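Local structure of putative thioesterase II (Thermobifida fusca, 3BBJ) at residues 24-29 against 39-44; 53-58 against 106-111; 62-67 against 217-222; 89-94 against 101-106. The protein probably hydrolyses acyl thioesters such as acyl-CoA, as a double-hotdog thioesterase whose two related halves are joined in one chain. All blocks are in the same frame, centred on the assembly; numbering follows the deposited sequence.

Contact 1 (24-29 against 39-44); sequences VELDPG and GYLMTV
Asp27 N donates to Tyr40 OH over 3.0 Å, with an N-H...O angle of 157°, just where the strand gives way to a turn, and this bond carries the polar side of the contact. The same hydroxyl bonds to Ala11 O, so a buried oxygen is gripped from two parts of the chain. Tyrosine suits this place because the ring spans the gap from the helix while its OH serves the polar strand end. CG stands anti to the backbone N (chi1 171°), which sends the ring outward from the helix so that its edge meets Leu26 CA in plane. A phenylalanine here would probably leave Asp27 N and Ala11 O without the hydroxyl that now joins them.

Segment 24-29 ends a sheet strand and 39-44 belongs to the long helix 38-51, the central helix around which the sheet of a hotdog fold curls; strand 24-26 and the stretch of helix at 39-44 run nearly antiparallel, their axes 10.5 Å apart at closest approach.

Apolar contacts fill the rest. Val24 and Val44 meet tip to tip, with Val24 CG2 only 3.5 Å from Val44 CG1, a tight fit between branched side chains. Leu26 divides its methyls: its side chain crosses that of Leu41 at about a right angle, Leu26 CD1 3.5 Å from Leu41 CD2, while Leu26 CD2 lies 4.0 Å from Tyr40 CE2.

Beyond the strand, Asp27 OD1 accepts from Gly29 N at 2.9 Å, from above the carboxylate plane, forming an Asx turn, and Asp27 OD2 makes a salt bridge with Arg7.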
# COMPACT_ATOMS: atom_id res chain seq x y z
N VAL A 24 3.23 21.81 14.79
CA VAL A 24 4.51 21.16 14.61
C VAL A 24 5.49 22.16 13.95
O VAL A 24 5.07 23.06 13.23
CB VAL A 24 4.33 19.86 13.75
CG1 VAL A 24 3.99 20.22 12.29
CG2 VAL A 24 5.55 18.97 13.81
N GLU A 25 6.78 22.00 14.24
CA GLU A 25 7.85 22.77 13.58
C GLU A 25 8.67 21.86 12.68
O GLU A 25 9.33 20.94 13.15
CB GLU A 25 8.79 23.43 14.62
CG GLU A 25 8.60 24.94 14.79
CD GLU A 25 9.30 25.75 13.70
OE1 GLU A 25 10.40 25.36 13.25
OE2 GLU A 25 8.75 26.80 13.30
N LEU A 26 8.64 22.13 11.38
CA LEU A 26 9.38 21.29 10.44
C LEU A 26 10.84 21.70 10.47
O LEU A 26 11.19 22.84 10.22
CB LEU A 26 8.81 21.37 9.02
CG LEU A 26 7.33 20.98 8.90
CD1 LEU A 26 7.06 20.56 7.49
CD2 LEU A 26 6.92 19.87 9.88
N ASP A 27 11.68 20.73 10.82
CA ASP A 27 13.09 20.94 11.01
C ASP A 27 13.80 20.91 9.65
O ASP A 27 13.78 19.89 8.95
CB ASP A 27 13.62 19.85 11.96
CG ASP A 27 15.11 19.92 12.18
OD1 ASP A 27 15.80 20.72 11.52
OD2 ASP A 27 15.59 19.15 13.00
N PRO A 28 14.43 22.03 9.27
CA PRO A 28 15.06 22.14 7.95
C PRO A 28 16.23 21.17 7.73
O PRO A 28 16.71 21.01 6.59
CB PRO A 28 15.55 23.59 7.91
CG PRO A 28 15.67 24.00 9.32
CD PRO A 28 14.61 23.26 10.07
N GLY A 29 16.71 20.56 8.81
CA GLY A 29 17.72 19.50 8.73
C GLY A 29 17.24 18.26 7.98
O GLY A 29 18.05 17.42 7.59
N GLY A 39 9.11 10.91 4.70
CA GLY A 39 9.09 10.10 5.91
C GLY A 39 9.07 10.91 7.20
O GLY A 39 8.48 10.49 8.20
N TYR A 40 9.72 12.06 7.17
CA TYR A 40 9.72 12.96 8.33
C TYR A 40 8.31 13.50 8.59
O TYR A 40 7.88 13.58 9.73
CB TYR A 40 10.75 14.08 8.13
CG TYR A 40 10.67 15.19 9.18
CD1 TYR A 40 11.03 14.96 10.50
CD2 TYR A 40 10.22 16.46 8.83
CE1 TYR A 40 10.95 15.97 11.43
CE2 TYR A 40 10.13 17.47 9.76
CZ TYR A 40 10.49 17.23 11.06
OH TYR A 40 10.42 18.27 11.98
N LEU A 41 7.60 13.86 7.53
CA LEU A 41 6.23 14.37 7.63
C LEU A 41 5.28 13.25 8.07
O LEU A 41 4.26 13.51 8.74
CB LEU A 41 5.77 14.94 6.30
CG LEU A 41 6.65 15.97 5.57
CD1 LEU A 41 5.92 16.42 4.34
CD2 LEU A 41 6.99 17.19 6.44
N MSE A 42 5.60 12.01 7.70
CA MSE A 42 4.83 10.85 8.16
C MSE A 42 4.95 10.64 9.67
O MSE A 42 3.95 10.37 10.34
CB MSE A 42 5.25 9.60 7.39
CG MSE A 42 4.58 9.53 5.99
SE MSE A 42 5.37 8.27 4.74
CE MSE A 42 5.74 6.82 5.97
N THR A 43 6.16 10.79 10.18
CA THR A 43 6.50 10.60 11.57
C THR A 43 5.68 11.54 12.46
O THR A 43 5.15 11.14 13.51
CB THR A 43 8.02 10.87 11.78
OG1 THR A 43 8.78 9.81 11.17
CG2 THR A 43 8.37 10.95 13.24
N VAL A 44 5.58 12.78 12.00
CA VAL A 44 4.82 13.82 12.69
C VAL A 44 3.32 13.52 12.64
O VAL A 44 2.62 13.67 13.64
CB VAL A 44 5.12 15.21 12.07
CG1 VAL A 44 4.01 16.20 12.37
CG2 VAL A 44 6.47 15.72 12.56

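Contact 2 (53-58 against 106-111); sequences SDHLHA and LATATL
Two histidine rings meet the strand end at 106-111, each by its edge. The His57 ring has Leu56 CB over the centre of one face, and at its edge Leu111 N donates to His57 ND1 over 3.0 Å, only 5° out of the ring plane and with an N-H...N angle of 163°. CG lies beside the backbone N (chi1 -49°), and the ring thereby reaches along the partner chain past Ala109. The His55 ring carries the carboxylate carbon of Asp54 over the rim of one face, with Thr110 OG1 in plane at its edge; its NE2 bonds to Gly84 O.

The backbones pair from His57 onward. His57 and Ala109 form an antiparallel hydrogen-bonded pair, His57 N reaching Ala109 O at 2.8 Å, and Ala58 faces Thr108 in the next, non-hydrogen-bonded pair. Small Ala58 suits its buried place, its CB 3.9 Å from Leu106 CD2 on the side covered by helix 38-51. Thr110 OG1 takes the N-H of Leu56 at 3.1 Å, extending the pairing with a side chain where the strand bonds have stopped.

Farther out, Ser53 OG donates to Thr108 OG1 at 2.6 Å while accepting from His55 N at 3.0 Å, which closes an ST turn. Thr108 OG1 also bonds to Thr88 O.

Since ND1 accepts from a backbone N-H, it should carry no proton, so a neutral His57 protonated on NE2 is likely; the side chains of Ser53, His57, Thr108 and Thr110 carry the bonding on beyond the last backbone pair.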
# COMPACT_ATOMS: atom_id res chain seq x y z
N SER A 53 -5.81 8.27 19.66
CA SER A 53 -6.25 6.89 19.67
C SER A 53 -6.09 6.21 21.01
O SER A 53 -5.19 6.54 21.79
CB SER A 53 -5.45 6.10 18.63
OG SER A 53 -5.75 4.72 18.67
N ASP A 54 -6.96 5.23 21.23
CA ASP A 54 -6.95 4.39 22.43
C ASP A 54 -6.02 3.18 22.25
O ASP A 54 -5.80 2.42 23.19
CB ASP A 54 -8.38 3.95 22.82
CG ASP A 54 -9.28 3.65 21.60
OD1 ASP A 54 -8.84 3.82 20.45
OD2 ASP A 54 -10.44 3.25 21.80
N HIS A 55 -5.46 3.01 21.06
CA HIS A 55 -4.53 1.93 20.79
C HIS A 55 -3.13 2.48 20.61
O HIS A 55 -2.95 3.65 20.24
CB HIS A 55 -4.98 1.16 19.56
CG HIS A 55 -6.36 0.60 19.69
ND1 HIS A 55 -6.67 -0.43 20.55
CD2 HIS A 55 -7.51 0.92 19.06
CE1 HIS A 55 -7.95 -0.71 20.44
NE2 HIS A 55 -8.49 0.10 19.54
N LEU A 56 -2.14 1.63 20.84
CA LEU A 56 -0.75 2.07 20.93
C LEU A 56 0.01 2.20 19.61
O LEU A 56 0.96 2.99 19.55
CB LEU A 56 0.03 1.15 21.87
CG LEU A 56 -0.43 1.12 23.33
CD1 LEU A 56 0.53 0.28 24.19
CD2 LEU A 56 -0.57 2.53 23.91
N HIS A 57 -0.40 1.45 18.58
CA HIS A 57 0.42 1.31 17.36
C HIS A 57 -0.27 1.60 16.06
O HIS A 57 -1.45 1.32 15.91
CB HIS A 57 0.95 -0.12 17.25
CG HIS A 57 1.59 -0.60 18.50
ND1 HIS A 57 1.16 -1.73 19.17
CD2 HIS A 57 2.58 -0.07 19.25
CE1 HIS A 57 1.88 -1.89 20.26
NE2 HIS A 57 2.75 -0.90 20.34
N ALA A 58 0.53 2.09 15.12
CA ALA A 58 0.09 2.37 13.76
C ALA A 58 0.34 1.12 12.92
O ALA A 58 1.47 0.87 12.48
CB ALA A 58 0.87 3.54 13.21
N LEU A 106 -4.65 6.08 9.29
CA LEU A 106 -3.91 5.09 10.02
C LEU A 106 -4.83 4.18 10.79
O LEU A 106 -5.66 4.65 11.58
CB LEU A 106 -2.91 5.75 11.00
CG LEU A 106 -1.71 6.54 10.41
CD1 LEU A 106 -2.14 7.91 9.91
CD2 LEU A 106 -0.60 6.68 11.42
N ALA A 107 -4.69 2.88 10.53
CA ALA A 107 -5.38 1.87 11.30
C ALA A 107 -4.47 1.65 12.49
O ALA A 107 -3.33 1.17 12.33
CB ALA A 107 -5.57 0.58 10.50
N THR A 108 -4.95 2.01 13.68
CA THR A 108 -4.19 1.81 14.91
C THR A 108 -4.78 0.65 15.68
O THR A 108 -6.00 0.45 15.69
CB THR A 108 -4.13 3.05 15.83
OG1 THR A 108 -5.32 3.13 16.61
CG2 THR A 108 -3.94 4.35 15.02
N ALA A 109 -3.90 -0.12 16.31
CA ALA A 109 -4.26 -1.26 17.13
C ALA A 109 -3.13 -1.43 18.15
O ALA A 109 -2.19 -0.65 18.17
CB ALA A 109 -4.43 -2.50 16.28
N THR A 110 -3.22 -2.44 19.01
CA THR A 110 -2.18 -2.70 19.99
C THR A 110 -1.67 -4.10 19.74
O THR A 110 -2.36 -5.06 19.99
CB THR A 110 -2.71 -2.57 21.44
OG1 THR A 110 -3.18 -1.23 21.63
CG2 THR A 110 -1.60 -2.88 22.48
N LEU A 111 -0.46 -4.21 19.22
CA LEU A 111 0.15 -5.49 18.95
C LEU A 111 0.76 -6.09 20.21
O LEU A 111 1.13 -5.37 21.13
CB LEU A 111 1.25 -5.35 17.91
CG LEU A 111 0.88 -4.82 16.53
CD1 LEU A 111 2.12 -4.86 15.64
CD2 LEU A 111 -0.27 -5.62 15.95

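Contact 3 (62-67 against 217-222); sequences SYHFHR and TVELTW. With SO4 (sulfate ion), chain C.
With chi1 at -163°, Glu219 swings CG away from its own N and over one face of the His64 ring, 3.6 Å from the centroid, as a CH-pi contact. The bend at chi2 (-75°) then turns the carboxylate so that OE2 reaches Thr221 OG1, which donates at 2.5 Å to the syn lone pair. His64 CG sits beside its own backbone N, turning the ring across the strand pair; its NE2 bonds to Ser62 OG of the second subunit, and Ser62 OG to the matching His64. Thr221 OG1 likewise meets its copy in that subunit.

Aromatic groups occupy the other face. Phe65 lies with Thr217 CB over its ring, and Thr217 CG2 touches Phe65 CE1 at 3.7 Å, a branched residue suited to covering a flat surface. Tyr63 and Trp222 lie side by side against Met42 of helix 38-51. One water links them, 2.6 Å from Tyr63 OH and accepting from Trp222 NE1, so both buried polar ends have a partner.

Backbone bonds hold this register: Tyr63 N to Leu220 O at 2.7 Å, Leu220 N to Tyr63 O, and a nearly straight Phe65 N to Val218 O. Beyond the strand, Arg67 holds a sulfate, probably from the crystallisation liquor, through NH2 to O3 at 3.2 Å and a weak bond from NE.

Val218 and Glu219 form a classic beta bulge opposite Leu267. This antiparallel pair joins the N-terminal and C-terminal hotdog halves edge to edge, the arrangement expected of a double-hotdog thioesterase.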
# COMPACT_ATOMS: atom_id res chain seq x y z
N SER A 62 -1.65 4.72 5.36
CA SER A 62 -1.67 5.14 3.96
C SER A 62 -1.63 6.66 3.87
O SER A 62 -2.48 7.36 4.45
CB SER A 62 -2.92 4.66 3.25
OG SER A 62 -4.04 4.77 4.10
N TYR A 63 -0.66 7.15 3.10
CA TYR A 63 -0.43 8.57 2.98
C TYR A 63 -0.48 9.00 1.51
O TYR A 63 0.14 8.38 0.63
CB TYR A 63 0.94 8.93 3.55
CG TYR A 63 1.16 8.65 5.02
CD1 TYR A 63 0.83 9.61 5.98
CD2 TYR A 63 1.77 7.47 5.46
CE1 TYR A 63 1.03 9.39 7.31
CE2 TYR A 63 2.01 7.25 6.81
CZ TYR A 63 1.61 8.22 7.74
OH TYR A 63 1.81 8.05 9.08
N HIS A 64 -1.19 10.10 1.27
CA HIS A 64 -1.25 10.73 -0.05
C HIS A 64 -0.61 12.10 0.02
O HIS A 64 -1.00 12.90 0.86
CB HIS A 64 -2.69 10.81 -0.53
CG HIS A 64 -3.21 9.48 -0.99
ND1 HIS A 64 -3.33 9.16 -2.32
CD2 HIS A 64 -3.58 8.37 -0.30
CE1 HIS A 64 -3.80 7.93 -2.43
NE2 HIS A 64 -3.95 7.42 -1.22
N PHE A 65 0.39 12.35 -0.84
CA PHE A 65 1.20 13.57 -0.82
C PHE A 65 0.70 14.52 -1.86
O PHE A 65 0.65 14.18 -3.03
CB PHE A 65 2.68 13.26 -1.11
CG PHE A 65 3.33 12.44 -0.04
CD1 PHE A 65 3.16 11.07 -0.00
CD2 PHE A 65 4.09 13.05 0.95
CE1 PHE A 65 3.74 10.32 1.03
CE2 PHE A 65 4.68 12.30 1.97
CZ PHE A 65 4.50 10.94 2.01
N HIS A 66 0.33 15.73 -1.45
CA HIS A 66 -0.27 16.69 -2.36
C HIS A 66 0.72 17.73 -2.85
O HIS A 66 0.76 18.02 -4.07
CB HIS A 66 -1.45 17.39 -1.69
CG HIS A 66 -2.47 16.45 -1.14
ND1 HIS A 66 -3.02 15.43 -1.90
CD2 HIS A 66 -3.05 16.36 0.08
CE1 HIS A 66 -3.89 14.77 -1.17
NE2 HIS A 66 -3.92 15.30 0.04
N ARG A 67 1.50 18.27 -1.91
CA ARG A 67 2.47 19.33 -2.16
C ARG A 67 3.67 19.22 -1.25
O ARG A 67 3.57 18.65 -0.15
CB ARG A 67 1.85 20.70 -1.84
CG ARG A 67 0.66 21.13 -2.67
CD ARG A 67 0.06 22.40 -2.11
NE ARG A 67 -1.18 22.73 -2.80
CZ ARG A 67 -2.38 22.21 -2.53
NH1 ARG A 67 -2.55 21.32 -1.56
NH2 ARG A 67 -3.44 22.58 -3.25
N THR A 217 6.99 11.53 -3.88
CA THR A 217 6.08 10.42 -3.59
C THR A 217 4.67 10.85 -3.89
O THR A 217 4.27 11.97 -3.58
CB THR A 217 6.14 9.98 -2.13
OG1 THR A 217 7.50 9.70 -1.79
CG2 THR A 217 5.31 8.73 -1.89
N VAL A 218 3.92 9.95 -4.51
CA VAL A 218 2.51 10.19 -4.74
C VAL A 218 1.71 9.49 -3.64
O VAL A 218 0.82 10.11 -3.06
CB VAL A 218 2.09 9.72 -6.13
CG1 VAL A 218 0.58 9.76 -6.23
CG2 VAL A 218 2.75 10.59 -7.19
N GLU A 219 2.06 8.23 -3.35
CA GLU A 219 1.36 7.45 -2.34
C GLU A 219 2.33 6.51 -1.64
O GLU A 219 3.18 5.94 -2.27
CB GLU A 219 0.21 6.64 -2.99
CG GLU A 219 -0.87 6.08 -2.01
CD GLU A 219 -0.44 4.87 -1.20
OE1 GLU A 219 0.33 4.03 -1.70
OE2 GLU A 219 -0.90 4.75 -0.04
N LEU A 220 2.21 6.38 -0.32
CA LEU A 220 2.96 5.37 0.44
C LEU A 220 2.02 4.78 1.47
O LEU A 220 1.35 5.52 2.20
CB LEU A 220 4.20 5.97 1.12
CG LEU A 220 5.09 5.07 1.99
CD1 LEU A 220 6.47 5.68 2.21
CD2 LEU A 220 4.45 4.74 3.33
N THR A 221 1.95 3.45 1.47
CA THR A 221 1.28 2.69 2.49
C THR A 221 2.30 1.72 3.10
O THR A 221 3.04 1.06 2.38
CB THR A 221 0.14 1.84 1.96
OG1 THR A 221 -0.90 2.69 1.45
CG2 THR A 221 -0.43 0.97 3.09
N TRP A 222 2.33 1.67 4.43
CA TRP A 222 3.24 0.76 5.12
C TRP A 222 2.57 0.09 6.34
O TRP A 222 1.67 0.64 6.97
CB TRP A 222 4.55 1.48 5.49
CG TRP A 222 4.48 2.27 6.73
CD1 TRP A 222 4.13 3.58 6.85
CD2 TRP A 222 4.80 1.83 8.06
NE1 TRP A 222 4.19 3.97 8.15
CE2 TRP A 222 4.58 2.92 8.92
CE3 TRP A 222 5.22 0.61 8.59
CZ2 TRP A 222 4.78 2.83 10.30
CZ3 TRP A 222 5.42 0.52 9.95
CH2 TRP A 222 5.21 1.63 10.80
S SO4 C . -1.67 25.15 -5.70
O1 SO4 C . -0.67 24.09 -5.81
O2 SO4 C . -1.55 26.03 -6.86
O3 SO4 C . -3.02 24.58 -5.69
O4 SO4 C . -1.47 25.91 -4.46
O HOH W 1 2.71 5.85 10.13
O HOH W 2 -2.33 11.15 -3.89
O HOH W 3 2.80 14.16 -4.64

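Contact 4 (89-94 against 101-106); sequences TVQTTL and ILTGTL
Thr92 and Leu106 meet on the face that looks toward helix 38-51. Thr92 places CG2 between its backbone N and carbonyl carbon, where the methyl comes 3.7 Å from Leu106 CD1, and this leaves OG1 anti to the backbone N to bond with Ser48 OG of the helix. Threonine thus serves both needs of a buried site. Gly104, opposite Thr92, adds no side chain beside that methyl. Leu94 and Leu102 extend the apolar surface over Leu45.

On the reverse face the threonines turn differently. Thr93 OG1 lies beside its own N (chi1 -49°) while Thr103 OG1 stands anti to it (chi1 -174°), and the two hydroxyls make a weak bond of 3.3 Å. A valine at Thr93 would probably leave the Thr103 hydroxyl without this partner. Farther along, Thr89 CG2 touches Thr105 CG2 at 3.6 Å; this side packs against the second subunit, with Gln91 beside its own copy there.

Val90-Leu106 and Thr92-Gly104 pair regularly, Gly104 N reaching Thr92 O at 2.8 Å; beyond them Leu94 O takes Ile101 N, one residue before Leu102. The strands form an antiparallel beta hairpin within the N-terminal hotdog sheet, helix on one face and partner subunit on the other.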
# COMPACT_ATOMS: atom_id res chain seq x y z
N THR A 89 -9.32 3.88 13.73
CA THR A 89 -8.80 4.52 12.53
C THR A 89 -8.92 6.04 12.57
O THR A 89 -10.01 6.58 12.75
CB THR A 89 -9.49 3.91 11.32
OG1 THR A 89 -9.21 2.51 11.34
CG2 THR A 89 -8.96 4.51 9.99
N VAL A 90 -7.77 6.70 12.40
CA VAL A 90 -7.63 8.15 12.48
C VAL A 90 -7.11 8.77 11.16
O VAL A 90 -6.15 8.29 10.55
CB VAL A 90 -6.65 8.57 13.66
CG1 VAL A 90 -6.62 10.11 13.89
CG2 VAL A 90 -7.03 7.85 14.96
N GLN A 91 -7.79 9.82 10.72
CA GLN A 91 -7.36 10.62 9.57
C GLN A 91 -6.62 11.85 10.11
O GLN A 91 -7.07 12.51 11.07
CB GLN A 91 -8.57 11.02 8.75
CG GLN A 91 -8.34 11.86 7.53
CD GLN A 91 -9.64 12.03 6.74
OE1 GLN A 91 -10.22 13.12 6.71
NE2 GLN A 91 -10.13 10.94 6.16
N THR A 92 -5.47 12.13 9.51
CA THR A 92 -4.62 13.22 9.95
C THR A 92 -4.09 13.93 8.70
O THR A 92 -3.60 13.27 7.75
CB THR A 92 -3.48 12.70 10.86
OG1 THR A 92 -2.61 13.78 11.23
CG2 THR A 92 -2.67 11.60 10.16
N THR A 93 -4.23 15.25 8.68
CA THR A 93 -3.82 16.06 7.53
C THR A 93 -2.88 17.20 7.96
O THR A 93 -3.14 17.90 8.96
CB THR A 93 -5.06 16.63 6.82
OG1 THR A 93 -6.01 15.58 6.59
CG2 THR A 93 -4.67 17.31 5.48
N LEU A 94 -1.80 17.38 7.19
CA LEU A 94 -0.81 18.42 7.46
C LEU A 94 -1.03 19.62 6.57
O LEU A 94 -1.16 19.48 5.35
CB LEU A 94 0.60 17.89 7.25
CG LEU A 94 1.75 18.84 7.51
CD1 LEU A 94 1.76 19.28 8.98
CD2 LEU A 94 3.08 18.16 7.13
N ILE A 101 -0.61 19.69 2.62
CA ILE A 101 0.65 19.11 2.19
C ILE A 101 0.47 17.60 1.89
O ILE A 101 0.78 17.11 0.80
CB ILE A 101 1.71 19.31 3.31
CG1 ILE A 101 1.84 20.80 3.67
CG2 ILE A 101 3.06 18.67 2.94
CD1 ILE A 101 2.25 21.73 2.53
N LEU A 102 -0.10 16.93 2.89
CA LEU A 102 -0.12 15.49 2.97
C LEU A 102 -1.27 15.05 3.85
O LEU A 102 -1.56 15.70 4.85
CB LEU A 102 1.18 15.07 3.66
CG LEU A 102 1.45 13.59 3.95
CD1 LEU A 102 1.52 12.82 2.64
CD2 LEU A 102 2.73 13.47 4.73
N THR A 103 -1.92 13.94 3.48
CA THR A 103 -2.93 13.32 4.34
C THR A 103 -2.62 11.84 4.54
O THR A 103 -2.18 11.15 3.62
CB THR A 103 -4.35 13.47 3.81
OG1 THR A 103 -5.26 12.94 4.78
CG2 THR A 103 -4.54 12.74 2.50
N GLY A 104 -2.82 11.38 5.77
CA GLY A 104 -2.64 9.99 6.14
C GLY A 104 -3.89 9.44 6.82
O GLY A 104 -4.64 10.19 7.44
N THR A 105 -4.16 8.14 6.63
CA THR A 105 -5.20 7.45 7.38
C THR A 105 -4.47 6.27 7.99
O THR A 105 -3.69 5.61 7.33
CB THR A 105 -6.39 7.06 6.51
OG1 THR A 105 -6.87 8.24 5.85
CG2 THR A 105 -7.53 6.46 7.37
N LEU A 106 -4.65 6.08 9.29
CA LEU A 106 -3.91 5.09 10.02
C LEU A 106 -4.83 4.18 10.79
O LEU A 106 -5.66 4.65 11.58
CB LEU A 106 -2.91 5.75 11.00
CG LEU A 106 -1.71 6.54 10.41
CD1 LEU A 106 -2.14 7.91 9.91
CD2 LEU A 106 -0.60 6.68 11.42

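Contacts 1, 3 and 4 are buried, whereas contact 2 lies farther from the chain centre and is partly exposed. Helix 38-51 supplies one side of contact 1 and covers one face of the other three. Contacts 2 and 4 share Leu106 on strand 99-109, and contacts 2 and 3 share strand 57-65; contacts 4, 2 and 3 thus follow the neighbouring strands 88-96, 99-109, 57-65 and 217-224 into the other half, while contact 1 sets the helix on a strand farther along the sheet. Their chemistry follows place: contact 1 is mostly helix-on-sheet apolar packing, contact 2 adds side-chain bonds beyond the strand pairing, and contacts 3 and 4 pair neighbouring antiparallel strands, apolar toward the helix and more polar toward the second subunit.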